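Local coordinates for beta-agarase B (Zobellia galactanivorans, PDB 4ATF), which hydrolyses the beta-1,4-linkages between D-galactose and 3,6-anhydro-L-galactose in agarose at random, with retention of anomeric configuration, as a family GH16 glycoside hydrolase, at residues A[37-42]-A[295-300]; A[53-58]-A[99-104]. The protein carries 1 engineered substitution. One frame throughout, in Å; residues are numbered along the deposited sequence.

Interaction 1: residues A[37-42]-A[295-300]. With NA (sodium ion), chain I.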
loop_
_atom_site.group_PDB
_atom_site.type_symbol
_atom_site.label_atom_id
_atom_site.label_comp_id
_atom_site.label_asym_id
_atom_site.label_seq_id
_atom_site.Cartn_x
_atom_site.Cartn_y
_atom_site.Cartn_z
ATOM N N ASN A 37 -2.470 -15.340 7.202
ATOM C CA ASN A 37 -3.943 -15.307 7.026
ATOM C C ASN A 37 -4.711 -14.791 8.245
ATOM O O ASN A 37 -5.968 -14.814 8.260
ATOM C CB ASN A 37 -4.529 -16.622 6.480
ATOM C CG ASN A 37 -4.433 -17.766 7.461
ATOM O OD1 ASN A 37 -3.630 -17.748 8.367
ATOM N ND2 ASN A 37 -5.270 -18.783 7.270
ATOM N N PHE A 38 -3.977 -14.268 9.248
ATOM C CA PHE A 38 -4.586 -13.499 10.359
ATOM C C PHE A 38 -5.719 -14.275 11.051
ATOM O O PHE A 38 -6.791 -13.676 11.361
ATOM C CB PHE A 38 -5.092 -12.102 9.852
ATOM C CG PHE A 38 -3.983 -11.255 9.265
ATOM C CD1 PHE A 38 -2.890 -10.849 10.072
ATOM C CD2 PHE A 38 -3.972 -10.915 7.892
ATOM C CE1 PHE A 38 -1.877 -10.100 9.532
ATOM C CE2 PHE A 38 -2.977 -10.168 7.369
ATOM C CZ PHE A 38 -1.924 -9.761 8.161
ATOM N N GLU A 39 -5.495 -15.572 11.329
ATOM C CA GLU A 39 -6.547 -16.366 11.964
ATOM C C GLU A 39 -6.448 -16.386 13.516
ATOM O O GLU A 39 -7.291 -16.967 14.178
ATOM C CB GLU A 39 -6.769 -17.744 11.295
ATOM C CG GLU A 39 -7.259 -17.633 9.832
ATOM C CD GLU A 39 -8.750 -17.207 9.662
ATOM O OE1 GLU A 39 -9.584 -17.556 10.517
ATOM O OE2 GLU A 39 -9.093 -16.512 8.665
ATOM N N TYR A 40 -5.498 -15.658 14.096
ATOM C CA TYR A 40 -5.292 -15.649 15.560
ATOM C C TYR A 40 -5.897 -14.372 16.092
ATOM O O TYR A 40 -6.171 -13.457 15.295
ATOM C CB TYR A 40 -3.771 -15.657 15.854
ATOM C CG TYR A 40 -2.995 -14.672 15.010
ATOM C CD1 TYR A 40 -2.482 -15.046 13.767
ATOM C CD2 TYR A 40 -2.790 -13.345 15.444
ATOM C CE1 TYR A 40 -1.718 -14.113 12.966
ATOM C CE2 TYR A 40 -2.082 -12.402 14.652
ATOM C CZ TYR A 40 -1.561 -12.801 13.401
ATOM O OH TYR A 40 -0.842 -11.895 12.641
ATOM N N GLU A 41 -6.004 -14.234 17.411
ATOM C CA GLU A 41 -6.517 -12.997 17.994
ATOM C C GLU A 41 -5.353 -12.121 18.477
ATOM O O GLU A 41 -4.585 -12.580 19.275
ATOM C CB GLU A 41 -7.475 -13.315 19.179
ATOM C CG GLU A 41 -8.773 -14.054 18.741
ATOM C CD GLU A 41 -9.771 -13.119 17.984
ATOM O OE1 GLU A 41 -10.061 -11.970 18.460
ATOM O OE2 GLU A 41 -10.264 -13.556 16.913
ATOM N N ALA A 42 -5.256 -10.865 18.082
ATOM C CA ALA A 42 -4.176 -10.024 18.597
ATOM C C ALA A 42 -4.796 -8.719 19.095
ATOM O O ALA A 42 -5.119 -7.830 18.274
ATOM C CB ALA A 42 -3.140 -9.738 17.497
ATOM N N GLY A 295 -9.774 -3.650 6.505
ATOM C CA GLY A 295 -9.678 -5.087 6.869
ATOM C C GLY A 295 -8.870 -5.811 5.816
ATOM O O GLY A 295 -9.059 -5.568 4.596
ATOM N N VAL A 296 -7.951 -6.655 6.276
ATOM C CA VAL A 296 -7.129 -7.472 5.382
ATOM C C VAL A 296 -7.364 -8.913 5.798
ATOM O O VAL A 296 -7.060 -9.284 6.919
ATOM C CB VAL A 296 -5.601 -7.111 5.440
ATOM C CG1 VAL A 296 -4.760 -8.093 4.606
ATOM C CG2 VAL A 296 -5.393 -5.704 4.921
ATOM N N ASP A 297 -7.963 -9.718 4.921
ATOM C CA ASP A 297 -8.230 -11.135 5.223
ATOM C C ASP A 297 -6.900 -11.925 5.210
ATOM O O ASP A 297 -6.644 -12.751 6.101
ATOM C CB ASP A 297 -9.236 -11.687 4.177
ATOM C CG ASP A 297 -9.676 -13.131 4.456
ATOM O OD1 ASP A 297 -9.392 -13.658 5.550
ATOM O OD2 ASP A 297 -10.308 -13.752 3.561
ATOM N N TRP A 298 -6.045 -11.658 4.223
ATOM C CA TRP A 298 -4.721 -12.331 4.167
ATOM C C TRP A 298 -3.767 -11.646 3.215
ATOM O O TRP A 298 -4.169 -10.815 2.381
ATOM C CB TRP A 298 -4.840 -13.853 3.818
ATOM C CG TRP A 298 -5.813 -14.266 2.648
ATOM C CD1 TRP A 298 -7.055 -14.926 2.747
ATOM C CD2 TRP A 298 -5.553 -14.123 1.234
ATOM N NE1 TRP A 298 -7.558 -15.190 1.448
ATOM C CE2 TRP A 298 -6.664 -14.704 0.523
ATOM C CE3 TRP A 298 -4.500 -13.548 0.502
ATOM C CZ2 TRP A 298 -6.723 -14.728 -0.895
ATOM C CZ3 TRP A 298 -4.569 -13.549 -0.903
ATOM C CH2 TRP A 298 -5.681 -14.145 -1.584
ATOM N N ILE A 299 -2.497 -11.981 3.358
ATOM C CA ILE A 299 -1.468 -11.530 2.470
ATOM C C ILE A 299 -0.566 -12.735 2.199
ATOM O O ILE A 299 -0.089 -13.407 3.153
ATOM C CB ILE A 299 -0.717 -10.270 2.994
ATOM C CG1 ILE A 299 0.309 -9.774 1.905
ATOM C CG2 ILE A 299 -0.087 -10.544 4.364
ATOM C CD1 ILE A 299 0.821 -8.349 2.214
ATOM N N ARG A 300 -0.416 -13.080 0.915
ATOM C CA ARG A 300 0.292 -14.295 0.563
ATOM C C ARG A 300 1.443 -13.884 -0.357
ATOM O O ARG A 300 1.320 -12.936 -1.165
ATOM C CB ARG A 300 -0.670 -15.326 -0.065
ATOM C CG ARG A 300 -1.244 -14.943 -1.481
ATOM C CD ARG A 300 -2.399 -15.964 -1.786
ATOM N NE ARG A 300 -2.900 -15.729 -3.159
ATOM C CZ ARG A 300 -2.956 -16.678 -4.113
ATOM N NH1 ARG A 300 -2.633 -17.968 -3.865
ATOM N NH2 ARG A 300 -3.424 -16.362 -5.333
HETATM NA NA NA I . -7.966 -14.226 7.354
HETATM O O HOH W 1 -8.534 -16.458 6.693
#
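Phe38 and Asn37, in the loop after strand 27-31, lie against Val296, Asp297, Trp298 and Ile299 of strand 293-306, with a sodium ion held between the two backbones. Phe38 CB sits 4.1 Å from Asp297 O, and CG anti to the carbonyl carbon (chi1 -60°) sets the ring beside the backbone N, from where CD2 reaches the strand's carbonyl oxygens. CD2 lies 3.6 Å from Val296 O, which stands oblique to the ring; Asp297 O lies at the ring edge, near its plane. Further out, CE2 leaves the polar backbone for methyl groups, meeting Val296 CG1 at 3.9 Å and Ile299 CG2 slightly farther off, while Val78 of strand 76-79 adds to the apolar surroundings. The strand is not regular here: Asp297 and Trp298 both face Arg116 of strand 111-118 in a classic beta bulge within the GH16 beta-sandwich, and Asp297 takes a helix-like backbone conformation. Asp297 grips the sodium twice, through its main-chain O at 2.3 Å and through OD1 at 2.4 Å. Having CG anti to the backbone N (chi1 -175°) keeps the carboxylate beside the carbonyl, which makes this chelate possible; OD2 is taken by a salt bridge to Arg116. Asn37 contributes its backbone O, 2.3 Å from the sodium, rather than its amide. That O and Asp297 O are close neighbours, two acceptors whose repulsion the cation probably offsets. Glu39 bends round to place OE2 at a long 2.9 Å from the sodium, and a water and Gly81 O complete six ligands. Beside the metal, Trp298 CB rests 3.6 Å from Asn37 CA, while the indole turns to Trp14, their planes inclined at about 45°.

Interaction 2: residues A[53-58]-A[99-104]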
loop_
_atom_site.group_PDB
_atom_site.type_symbol
_atom_site.label_atom_id
_atom_site.label_comp_id
_atom_site.label_asym_id
_atom_site.label_seq_id
_atom_site.Cartn_x
_atom_site.Cartn_y
_atom_site.Cartn_z
ATOM N N GLU A 53 5.678 -12.382 15.787
ATOM C CA GLU A 53 6.649 -13.164 15.005
ATOM C C GLU A 53 6.838 -12.568 13.619
ATOM O O GLU A 53 7.961 -12.502 13.124
ATOM C CB GLU A 53 6.262 -14.628 14.839
ATOM C CG GLU A 53 7.103 -15.371 13.722
ATOM C CD GLU A 53 8.591 -15.504 14.045
ATOM O OE1 GLU A 53 9.014 -15.065 15.119
ATOM O OE2 GLU A 53 9.353 -16.087 13.237
ATOM N N LYS A 54 5.743 -12.126 12.993
ATOM C CA LYS A 54 5.814 -11.667 11.638
ATOM C C LYS A 54 5.729 -10.164 11.466
ATOM O O LYS A 54 6.175 -9.664 10.421
ATOM C CB LYS A 54 4.693 -12.309 10.796
ATOM C CG LYS A 54 4.916 -13.815 10.636
ATOM C CD LYS A 54 3.908 -14.531 9.709
ATOM C CE LYS A 54 4.267 -16.019 9.731
ATOM N NZ LYS A 54 3.180 -16.791 9.202
ATOM N N TRP A 55 5.166 -9.427 12.430
ATOM C CA TRP A 55 4.923 -8.016 12.221
ATOM C C TRP A 55 5.396 -7.155 13.391
ATOM O O TRP A 55 5.368 -7.589 14.549
ATOM C CB TRP A 55 3.403 -7.745 12.035
ATOM C CG TRP A 55 2.821 -8.622 10.964
ATOM C CD1 TRP A 55 2.150 -9.805 11.139
ATOM C CD2 TRP A 55 2.834 -8.361 9.539
ATOM N NE1 TRP A 55 1.730 -10.311 9.887
ATOM C CE2 TRP A 55 2.175 -9.469 8.897
ATOM C CE3 TRP A 55 3.352 -7.318 8.744
ATOM C CZ2 TRP A 55 2.028 -9.565 7.479
ATOM C CZ3 TRP A 55 3.201 -7.396 7.321
ATOM C CH2 TRP A 55 2.531 -8.536 6.709
ATOM N N ASP A 56 5.724 -5.902 13.085
ATOM C CA ASP A 56 5.837 -4.847 14.121
ATOM C C ASP A 56 4.646 -3.906 13.944
ATOM O O ASP A 56 4.292 -3.583 12.763
ATOM C CB ASP A 56 7.135 -4.050 13.882
ATOM C CG ASP A 56 7.385 -2.984 14.983
ATOM O OD1 ASP A 56 6.809 -3.056 16.099
ATOM O OD2 ASP A 56 8.159 -2.055 14.703
ATOM N N ASP A 57 4.018 -3.437 15.041
ATOM C CA ASP A 57 2.773 -2.649 14.852
ATOM C C ASP A 57 3.068 -1.151 14.757
ATOM O O ASP A 57 2.339 -0.298 15.300
ATOM C CB ASP A 57 1.665 -2.968 15.899
ATOM C CG ASP A 57 2.159 -2.851 17.389
ATOM O OD1 ASP A 57 3.404 -2.646 17.640
ATOM O OD2 ASP A 57 1.281 -2.982 18.318
ATOM N N PHE A 58 4.107 -0.821 13.967
ATOM C CA PHE A 58 4.389 0.593 13.670
ATOM C C PHE A 58 4.989 0.702 12.289
ATOM O O PHE A 58 5.263 -0.321 11.645
ATOM C CB PHE A 58 5.313 1.247 14.737
ATOM C CG PHE A 58 5.120 2.774 14.827
ATOM C CD1 PHE A 58 3.968 3.300 15.388
ATOM C CD2 PHE A 58 6.066 3.662 14.281
ATOM C CE1 PHE A 58 3.712 4.707 15.468
ATOM C CE2 PHE A 58 5.833 5.077 14.327
ATOM C CZ PHE A 58 4.637 5.593 14.919
ATOM N N GLY A 99 -3.736 3.142 12.208
ATOM C CA GLY A 99 -2.775 2.038 12.291
ATOM C C GLY A 99 -1.714 1.989 11.190
ATOM O O GLY A 99 -1.923 2.506 10.075
ATOM N N CYS A 100 -0.610 1.301 11.485
ATOM C CA CYS A 100 0.461 0.988 10.490
ATOM C C CYS A 100 1.222 -0.222 11.037
ATOM O O CYS A 100 1.571 -0.224 12.232
ATOM C CB CYS A 100 1.420 2.186 10.378
ATOM S SG CYS A 100 2.670 1.994 9.075
ATOM N N ILE A 101 1.438 -1.258 10.217
ATOM C CA ILE A 101 2.254 -2.384 10.633
ATOM C C ILE A 101 3.326 -2.608 9.544
ATOM O O ILE A 101 3.119 -2.185 8.407
ATOM C CB ILE A 101 1.431 -3.700 10.876
ATOM C CG1 ILE A 101 0.999 -4.398 9.564
ATOM C CG2 ILE A 101 0.227 -3.442 11.912
ATOM C CD1 ILE A 101 0.286 -5.829 9.818
ATOM N N THR A 102 4.446 -3.222 9.928
ATOM C CA THR A 102 5.577 -3.503 9.036
ATOM C C THR A 102 6.007 -4.966 9.195
ATOM O O THR A 102 6.017 -5.483 10.319
ATOM C CB THR A 102 6.779 -2.593 9.369
ATOM O OG1 THR A 102 6.365 -1.214 9.383
ATOM C CG2 THR A 102 7.941 -2.795 8.348
ATOM N N SER A 103 6.343 -5.646 8.090
ATOM C CA SER A 103 6.868 -7.025 8.192
ATOM C C SER A 103 8.241 -7.066 8.902
ATOM O O SER A 103 9.050 -6.136 8.814
ATOM C CB SER A 103 7.000 -7.688 6.820
ATOM O OG SER A 103 7.900 -6.926 5.994
ATOM N N LYS A 104 8.487 -8.133 9.649
ATOM C CA LYS A 104 9.780 -8.282 10.317
ATOM C C LYS A 104 10.827 -8.889 9.374
ATOM O O LYS A 104 11.987 -8.969 9.766
ATOM C CB LYS A 104 9.632 -9.085 11.614
ATOM C CG LYS A 104 9.099 -8.092 12.763
ATOM C CD LYS A 104 9.104 -8.754 14.064
ATOM C CE LYS A 104 8.783 -7.721 15.141
ATOM N NZ LYS A 104 8.433 -8.335 16.387
#
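A short antiparallel beta ladder joins Trp55 and Asp56 to Thr102 and Ser103, just before the chain enters the substrate-binding residues Tyr59, His60 and Asn61. Asp56 and Thr102 form a hydrogen-bonded pair: Asp56 N reaches Thr102 O at 2.8 Å in a nearly straight bond (170° at the hydrogen), and Thr102 N returns one to Asp56 O at 2.9 Å. Trp55 and Ser103 make the adjoining non-hydrogen-bonded pair, and beyond it Lys104 N bonds to Lys54 O from above the carbonyl plane. Over one face of the Trp55 indole, Ile101 CD1 makes a CH-pi contact, 3.9 Å from the centroid of the six-membered ring and offset toward its rim; CG1 of Ile101, lodged between backbone N and carbonyl carbon (chi1 76°), brings the methyl there. Ser103 CB touches Trp55 CZ3 at 3.8 Å. On its other edge this part of strand 96-103 bonds to strand 255-262 (Ile101 with Ile259, Ser103 with Ile257), within the GH16 beta-sandwich. An inverse gamma turn centred on Asp57 ends the pairing. Thr102 OG1 lies 2.7 Å from Phe58 O, placed to donate to a lone pair, though a second conformer makes this bond doubtful. The Lys104 chain runs extended past Trp55 O, a buried oxygen without a hydrogen-bond partner; CE passes it at 3.5 Å, while NZ bonds to Leu52 O.

Overall arrangement
The centres of the two contacts are about 12 Å apart, on the same side of the chain's centre. Along the sequence, interaction 2 (53-58 with 99-104) is nested inside the loop that interaction 1 (37-42 with 295-300) closes. Strand 82-89 pairs antiparallel with both 96-103 and 293-306, tying them into one framework. Trp55 bridges the contacts directly: its NE1 lies 3.6 Å from Phe38 CE1, and Ile299 CG2 packs against its CZ2. Asp36 OD2 is hydrogen-bonded to both Trp55 NE1 and Tyr40 OH. The sodium site lies away from the annotated substrate sites, joined to interaction 2 by these contacts with Trp55, whereas interaction 2 leads toward the agarose-binding residues.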